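Local coordinates for protein phosphoethanolamine N-methyltransferase 1 (Haemonchus contortus, PDB 4KRG) that probably methylates phosphoethanolamine with S-adenosylmethionine as methyl donor, the first step towards phosphocholine in this nematode, at residues 379-391 and 415-427. Numbering follows the deposited sequence. Where two conformers were deposited one is given.
Sequences ELLATCDDESINS and SVRQRMTTCGFKN
R419 reaches from helix 413-422 into the turn between the short helices 380-383 and 386-390 and ties both to itself. Its guanidinium takes D386 side-on in a salt bridge: NE (3.0 Å) and NH2 (3.1 Å) both donate to OD1 of D386, approaching from the same face of the carboxylate, whose plane is turned 42° from the guanidinium. The remaining bonds go to backbone: R419 NH1 to L381 O at 2.9 Å, and R419 NH2 to C384 O at 3.1 Å. All these acceptors lie at the guanidinium edge, so four bonds fix its rotation; a bend at chi3 (73°) helps turn the group to the carbonyls. C423 SG lies beside the same carboxylate, 3.3 Å from D386 OD1.

Apolar contacts flank this polar grip. L381 spreads its branches over helix 413-422, CD1 against V416 CG1 (4.0 Å) and CD2 against M420 CG. I389 CG2 meets the edge of the F425 ring at CE2 (3.6 Å) and also touches C423 CB.

The short axes of 386-390 and 415-422 approach to 10.0 Å and cross at -59°. The residues around both ligands lie in the N-terminal half; this contact packs helices in the C-terminal half, whose parallel strands 297-302, 324-329, 372-378 and 400-408 are consistent with a second Rossmann-like methyltransferase domain. L380 and F425 pack on strand 400-408, V416 and M420 on strand 428-432, and helix 358-367 flanks L380 and C384.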
ATOM      1  N   GLU A 379      12.602  16.675   4.414  1.00 16.64           N
ATOM      2  CA  GLU A 379      11.464  17.355   5.053  1.00 17.03           C
ATOM      3  C   GLU A 379      10.962  16.761   6.375  1.00 18.35           C
ATOM      4  O   GLU A 379       9.780  16.898   6.695  1.00 20.52           O
ATOM      5  CB  GLU A 379      10.268  17.439   4.099  1.00 15.63           C
ATOM      6  CG  GLU A 379      10.478  18.264   2.877  1.00 15.62           C
ATOM      7  CD  GLU A 379       9.252  18.291   1.990  1.00 19.24           C
ATOM      8  OE1 GLU A 379       8.877  17.228   1.450  1.00 18.71           O
ATOM      9  OE2 GLU A 379       8.651  19.374   1.845  1.00 20.73           O
ATOM     10  N   LEU A 380      11.832  16.120   7.145  1.00 17.41           N
ATOM     11  CA  LEU A 380      11.405  15.530   8.420  1.00 18.03           C
ATOM     12  C   LEU A 380      10.941  16.575   9.430  1.00 16.67           C
ATOM     13  O   LEU A 380       9.809  16.523   9.908  1.00 17.48           O
ATOM     14  CB  LEU A 380      12.518  14.683   9.039  1.00 18.62           C
ATOM     15  CG  LEU A 380      12.132  13.975  10.342  1.00 19.39           C
ATOM     16  CD1 LEU A 380      11.172  12.815  10.075  1.00 17.41           C
ATOM     17  CD2 LEU A 380      13.368  13.498  11.090  1.00 18.97           C
ATOM     18  N   LEU A 381      11.823  17.514   9.761  1.00 19.16           N
ATOM     19  CA  LEU A 381      11.502  18.562  10.730  1.00 18.53           C
ATOM     20  C   LEU A 381      10.414  19.489  10.196  1.00 21.51           C
ATOM     21  O   LEU A 381       9.611  20.019  10.959  1.00 25.57           O
ATOM     22  CB  LEU A 381      12.749  19.376  11.084  1.00 19.48           C
ATOM     23  CG  LEU A 381      14.048  18.613  11.344  1.00 20.88           C
ATOM     24  CD1 LEU A 381      15.172  19.571  11.709  1.00 25.07           C
ATOM     25  CD2 LEU A 381      13.868  17.600  12.439  1.00 20.89           C
ATOM     26  N   ALA A 382      10.391  19.668   8.880  1.00 19.57           N
ATOM     27  CA  ALA A 382       9.455  20.578   8.239  1.00 21.10           C
ATOM     28  C   ALA A 382       8.005  20.105   8.357  1.00 22.93           C
ATOM     29  O   ALA A 382       7.090  20.916   8.484  1.00 24.57           O
ATOM     30  CB  ALA A 382       9.838  20.771   6.776  1.00 20.28           C
ATOM     31  N   THR A 383       7.799  18.790   8.332  1.00 23.12           N
ATOM     32  CA  THR A 383       6.447  18.230   8.253  1.00 22.11           C
ATOM     33  C   THR A 383       5.962  17.481   9.500  1.00 24.58           C
ATOM     34  O   THR A 383       4.759  17.265   9.663  1.00 26.50           O
ATOM     35  CB  THR A 383       6.290  17.298   7.029  1.00 18.69           C
ATOM     36  OG1 THR A 383       7.048  16.103   7.235  1.00 18.35           O
ATOM     37  CG2 THR A 383       6.773  17.981   5.767  1.00 18.04           C
ATOM     38  N   CYS A 384       6.888  17.074  10.369  1.00 23.03           N
ATOM     39  CA  CYS A 384       6.539  16.274  11.548  1.00 23.72           C
ATOM     40  C   CYS A 384       6.721  17.033  12.855  1.00 23.26           C
ATOM     41  O   CYS A 384       7.562  17.932  12.941  1.00 22.64           O
ATOM     42  CB  CYS A 384       7.398  15.012  11.596  1.00 23.24           C
ATOM     43  SG  CYS A 384       7.312  14.023  10.103  1.00 22.73           S
ATOM     44  N   ASP A 385       5.953  16.658  13.879  1.00 23.82           N
ATOM     45  CA  ASP A 385       6.114  17.281  15.195  1.00 25.13           C
ATOM     46  C   ASP A 385       7.130  16.549  16.076  1.00 24.71           C
ATOM     47  O   ASP A 385       7.540  15.424  15.768  1.00 23.14           O
ATOM     48  CB  ASP A 385       4.770  17.476  15.920  1.00 25.40           C
ATOM     49  CG  ASP A 385       4.057  16.168  16.226  1.00 27.49           C
ATOM     50  OD1 ASP A 385       4.658  15.082  16.081  1.00 27.60           O
ATOM     51  OD2 ASP A 385       2.876  16.226  16.636  1.00 30.71           O
ATOM     52  N   ASP A 386       7.537  17.202  17.161  1.00 25.00           N
ATOM     53  CA  ASP A 386       8.509  16.631  18.086  1.00 26.99           C
ATOM     54  C   ASP A 386       8.110  15.256  18.590  1.00 25.60           C
ATOM     55  O   ASP A 386       8.935  14.345  18.633  1.00 25.00           O
ATOM     56  CB  ASP A 386       8.724  17.558  19.282  1.00 31.04           C
ATOM     57  CG  ASP A 386       9.557  18.764  18.938  1.00 33.09           C
ATOM     58  OD1 ASP A 386      10.192  18.757  17.862  1.00 30.60           O
ATOM     59  OD2 ASP A 386       9.577  19.713  19.750  1.00 35.96           O
ATOM     60  N   GLU A 387       6.850  15.115  18.985  1.00 25.43           N
ATOM     61  CA  GLU A 387       6.367  13.848  19.511  1.00 26.19           C
ATOM     62  C   GLU A 387       6.629  12.680  18.554  1.00 23.45           C
ATOM     63  O   GLU A 387       7.088  11.630  18.981  1.00 25.18           O
ATOM     64  CB  GLU A 387       4.886  13.943  19.882  1.00 32.15           C
ATOM     65  CG  GLU A 387       4.323  12.658  20.466  1.00 42.49           C
ATOM     66  CD  GLU A 387       3.090  12.879  21.329  1.00 51.31           C
ATOM     67  OE1 GLU A 387       2.950  13.977  21.915  1.00 54.70           O
ATOM     68  OE2 GLU A 387       2.261  11.945  21.430  1.00 53.81           O
ATOM     69  N   SER A 388       6.377  12.868  17.259  1.00 21.86           N
ATOM     70  CA  SER A 388       6.599  11.821  16.256  0.65 20.54           C
ATOM     71  C   SER A 388       8.080  11.575  16.002  1.00 19.91           C
ATOM     72  O   SER A 388       8.524  10.442  15.842  1.00 21.00           O
ATOM     73  CB  SER A 388       5.932  12.184  14.925  0.65 20.42           C
ATOM     74  OG  SER A 388       4.523  12.120  15.007  0.65 23.06           O
ATOM     75  N   ILE A 389       8.842  12.658  15.938  1.00 19.95           N
ATOM     76  CA  ILE A 389      10.268  12.543  15.674  1.00 18.64           C
ATOM     77  C   ILE A 389      10.974  11.830  16.827  1.00 18.86           C
ATOM     78  O   ILE A 389      11.820  10.966  16.613  1.00 21.41           O
ATOM     79  CB  ILE A 389      10.907  13.920  15.411  1.00 20.69           C
ATOM     80  CG1 ILE A 389      10.324  14.525  14.135  1.00 22.15           C
ATOM     81  CG2 ILE A 389      12.410  13.790  15.300  1.00 20.25           C
ATOM     82  CD1 ILE A 389      10.894  15.879  13.767  1.00 23.90           C
ATOM     83  N   ASN A 390      10.604  12.175  18.052  1.00 20.99           N
ATOM     84  CA  ASN A 390      11.182  11.531  19.223  1.00 22.34           C
ATOM     85  C   ASN A 390      10.972  10.017  19.229  1.00 21.78           C
ATOM     86  O   ASN A 390      11.759   9.276  19.805  1.00 25.16           O
ATOM     87  CB  ASN A 390      10.622  12.150  20.500  1.00 25.34           C
ATOM     88  CG  ASN A 390      11.350  11.676  21.736  1.00 30.11           C
ATOM     89  OD1 ASN A 390      12.560  11.874  21.870  1.00 30.70           O
ATOM     90  ND2 ASN A 390      10.617  11.052  22.652  1.00 31.48           N
ATOM     91  N   SER A 391       9.916   9.555  18.571  1.00 21.36           N
ATOM     92  CA  SER A 391       9.582   8.135  18.596  1.00 20.53           C
ATOM     93  C   SER A 391      10.303   7.339  17.520  1.00 19.62           C
ATOM     94  O   SER A 391      10.161   6.123  17.446  1.00 22.20           O
ATOM     95  CB  SER A 391       8.076   7.942  18.463  1.00 24.42           C
ATOM     96  OG  SER A 391       7.605   8.530  17.270  1.00 27.56           O
ATOM     97  N   SER A 415      18.189  26.960  16.888  1.00 32.66           N
ATOM     98  CA  SER A 415      16.862  26.420  17.113  1.00 31.08           C
ATOM     99  C   SER A 415      16.735  24.989  16.591  1.00 27.73           C
ATOM    100  O   SER A 415      16.129  24.137  17.239  1.00 29.69           O
ATOM    101  CB  SER A 415      15.835  27.325  16.448  1.00 35.12           C
ATOM    102  OG  SER A 415      14.546  27.090  16.961  1.00 42.75           O
ATOM    103  N   VAL A 416      17.304  24.735  15.415  1.00 25.45           N
ATOM    104  CA  VAL A 416      17.278  23.407  14.811  1.00 23.14           C
ATOM    105  C   VAL A 416      17.948  22.377  15.719  1.00 24.45           C
ATOM    106  O   VAL A 416      17.435  21.274  15.917  1.00 24.85           O
ATOM    107  CB  VAL A 416      17.972  23.416  13.439  1.00 21.67           C
ATOM    108  CG1 VAL A 416      18.096  22.013  12.893  1.00 20.73           C
ATOM    109  CG2 VAL A 416      17.189  24.269  12.474  1.00 25.32           C
ATOM    110  N   ARG A 417      19.090  22.748  16.279  1.00 27.41           N
ATOM    111  CA  ARG A 417      19.785  21.890  17.226  1.00 30.57           C
ATOM    112  C   ARG A 417      18.902  21.588  18.427  1.00 30.12           C
ATOM    113  O   ARG A 417      18.853  20.462  18.904  1.00 30.93           O
ATOM    114  CB  ARG A 417      21.081  22.563  17.681  1.00 34.81           C
ATOM    115  CG  ARG A 417      22.006  22.859  16.528  1.00 35.67           C
ATOM    116  CD  ARG A 417      23.151  23.772  16.907  1.00 38.09           C
ATOM    117  NE  ARG A 417      24.023  23.969  15.755  1.00 38.96           N
ATOM    118  CZ  ARG A 417      24.865  23.048  15.298  1.00 38.74           C
ATOM    119  NH1 ARG A 417      24.955  21.871  15.903  1.00 34.93           N
ATOM    120  NH2 ARG A 417      25.620  23.304  14.238  1.00 40.49           N
ATOM    121  N   GLN A 418      18.191  22.598  18.903  1.00 30.83           N
ATOM    122  CA  GLN A 418      17.385  22.433  20.098  1.00 32.36           C
ATOM    123  C   GLN A 418      16.182  21.518  19.875  1.00 32.86           C
ATOM    124  O   GLN A 418      15.815  20.758  20.768  1.00 36.08           O
ATOM    125  CB  GLN A 418      16.976  23.795  20.665  1.00 36.38           C
ATOM    126  CG  GLN A 418      18.159  24.588  21.219  1.00 38.99           C
ATOM    127  CD  GLN A 418      17.744  25.868  21.915  1.00 41.69           C
ATOM    128  OE1 GLN A 418      16.556  26.159  22.052  1.00 46.69           O
ATOM    129  NE2 GLN A 418      18.725  26.644  22.357  1.00 39.99           N
ATOM    130  N   ARG A 419      15.578  21.574  18.691  1.00 30.22           N
ATOM    131  CA  ARG A 419      14.504  20.644  18.371  1.00 28.50           C
ATOM    132  C   ARG A 419      15.021  19.212  18.397  1.00 29.92           C
ATOM    133  O   ARG A 419      14.459  18.350  19.070  1.00 28.30           O
ATOM    134  CB  ARG A 419      13.893  20.939  17.000  1.00 26.26           C
ATOM    135  CG  ARG A 419      12.788  21.976  17.011  1.00 26.48           C
ATOM    136  CD  ARG A 419      11.927  21.874  15.760  1.00 23.29           C
ATOM    137  NE  ARG A 419      11.052  20.704  15.785  1.00 23.83           N
ATOM    138  CZ  ARG A 419      10.387  20.238  14.732  1.00 22.80           C
ATOM    139  NH1 ARG A 419      10.497  20.832  13.550  1.00 22.92           N
ATOM    140  NH2 ARG A 419       9.621  19.166  14.860  1.00 25.09           N
HETATM  141  N   MSE A 420      16.101  18.966  17.663  1.00 27.66           N
HETATM  142  CA  MSE A 420      16.648  17.617  17.535  1.00 25.13           C
HETATM  143  C   MSE A 420      17.244  17.088  18.834  1.00 28.05           C
HETATM  144  O   MSE A 420      17.202  15.885  19.100  1.00 29.72           O
HETATM  145  CB  MSE A 420      17.690  17.566  16.417  1.00 21.37           C
HETATM  146  CG  MSE A 420      17.101  17.679  15.012  1.00 21.01           C
HETATM  147 SE   MSE A 420      18.465  17.460  13.661  1.00153.77          SE
HETATM  148  CE  MSE A 420      18.929  15.615  14.027  1.00 21.92           C
ATOM    149  N   THR A 421      17.814  17.988  19.630  1.00 26.81           N
ATOM    150  CA  THR A 421      18.321  17.629  20.955  1.00 28.73           C
ATOM    151  C   THR A 421      17.163  17.299  21.900  1.00 31.50           C
ATOM    152  O   THR A 421      17.284  16.434  22.767  1.00 32.44           O
ATOM    153  CB  THR A 421      19.237  18.739  21.536  1.00 27.89           C
ATOM    154  OG1 THR A 421      20.516  18.681  20.889  1.00 26.54           O
ATOM    155  CG2 THR A 421      19.438  18.569  23.023  1.00 29.31           C
ATOM    156  N   THR A 422      16.029  17.967  21.709  1.00 29.43           N
ATOM    157  CA  THR A 422      14.827  17.670  22.489  1.00 31.02           C
ATOM    158  C   THR A 422      14.239  16.315  22.084  1.00 30.20           C
ATOM    159  O   THR A 422      13.676  15.590  22.909  1.00 33.44           O
ATOM    160  CB  THR A 422      13.755  18.769  22.320  1.00 30.78           C
ATOM    161  OG1 THR A 422      14.306  20.032  22.708  1.00 33.67           O
ATOM    162  CG2 THR A 422      12.535  18.476  23.181  1.00 31.39           C
ATOM    163  N   CYS A 423      14.388  15.979  20.811  1.00 26.62           N
ATOM    164  CA  CYS A 423      13.828  14.748  20.273  1.00 28.04           C
ATOM    165  C   CYS A 423      14.817  13.592  20.335  1.00 27.52           C
ATOM    166  O   CYS A 423      14.604  12.546  19.728  1.00 31.07           O
ATOM    167  CB  CYS A 423      13.328  14.979  18.851  1.00 26.55           C
ATOM    168  SG  CYS A 423      11.958  16.142  18.803  1.00 33.88           S
ATOM    169  N   GLY A 424      15.903  13.791  21.072  1.00 26.72           N
ATOM    170  CA  GLY A 424      16.786  12.699  21.427  1.00 28.66           C
ATOM    171  C   GLY A 424      18.022  12.505  20.574  1.00 29.53           C
ATOM    172  O   GLY A 424      18.703  11.490  20.702  1.00 31.13           O
ATOM    173  N   PHE A 425      18.331  13.463  19.709  1.00 28.31           N
ATOM    174  CA  PHE A 425      19.503  13.303  18.861  1.00 25.41           C
ATOM    175  C   PHE A 425      20.769  13.817  19.530  1.00 26.95           C
ATOM    176  O   PHE A 425      20.715  14.623  20.456  1.00 27.97           O
ATOM    177  CB  PHE A 425      19.296  13.971  17.506  1.00 25.22           C
ATOM    178  CG  PHE A 425      18.236  13.323  16.678  1.00 30.49           C
ATOM    179  CD1 PHE A 425      18.517  12.183  15.941  1.00 34.63           C
ATOM    180  CD2 PHE A 425      16.954  13.848  16.638  1.00 35.24           C
ATOM    181  CE1 PHE A 425      17.535  11.578  15.175  1.00 37.80           C
ATOM    182  CE2 PHE A 425      15.967  13.249  15.875  1.00 37.73           C
ATOM    183  CZ  PHE A 425      16.259  12.113  15.141  1.00 38.81           C
ATOM    184  N   LYS A 426      21.907  13.331  19.050  1.00 27.44           N
ATOM    185  CA  LYS A 426      23.210  13.703  19.582  1.00 28.47           C
ATOM    186  C   LYS A 426      24.175  13.896  18.423  1.00 27.42           C
ATOM    187  O   LYS A 426      23.904  13.437  17.313  1.00 26.36           O
ATOM    188  CB  LYS A 426      23.732  12.605  20.508  1.00 35.00           C
ATOM    189  CG  LYS A 426      23.055  12.553  21.865  1.00 43.30           C
ATOM    190  CD  LYS A 426      23.291  11.218  22.559  1.00 51.21           C
ATOM    191  CE  LYS A 426      24.559  10.552  22.051  1.00 55.99           C
ATOM    192  NZ  LYS A 426      24.951   9.374  22.872  1.00 61.37           N
ATOM    193  N   ASN A 427      25.294  14.564  18.685  1.00 28.22           N
ATOM    194  CA  ASN A 427      26.303  14.812  17.665  1.00 29.36           C
ATOM    195  C   ASN A 427      25.682  15.435  16.422  1.00 28.28           C
ATOM    196  O   ASN A 427      25.804  14.909  15.316  1.00 31.07           O
ATOM    197  CB  ASN A 427      27.038  13.519  17.318  1.00 32.46           C
ATOM    198  CG  ASN A 427      27.560  12.802  18.545  1.00 40.20           C
ATOM    199  OD1 ASN A 427      27.930  13.431  19.539  1.00 43.97           O
ATOM    200  ND2 ASN A 427      27.587  11.475  18.487  1.00 42.89           N
TER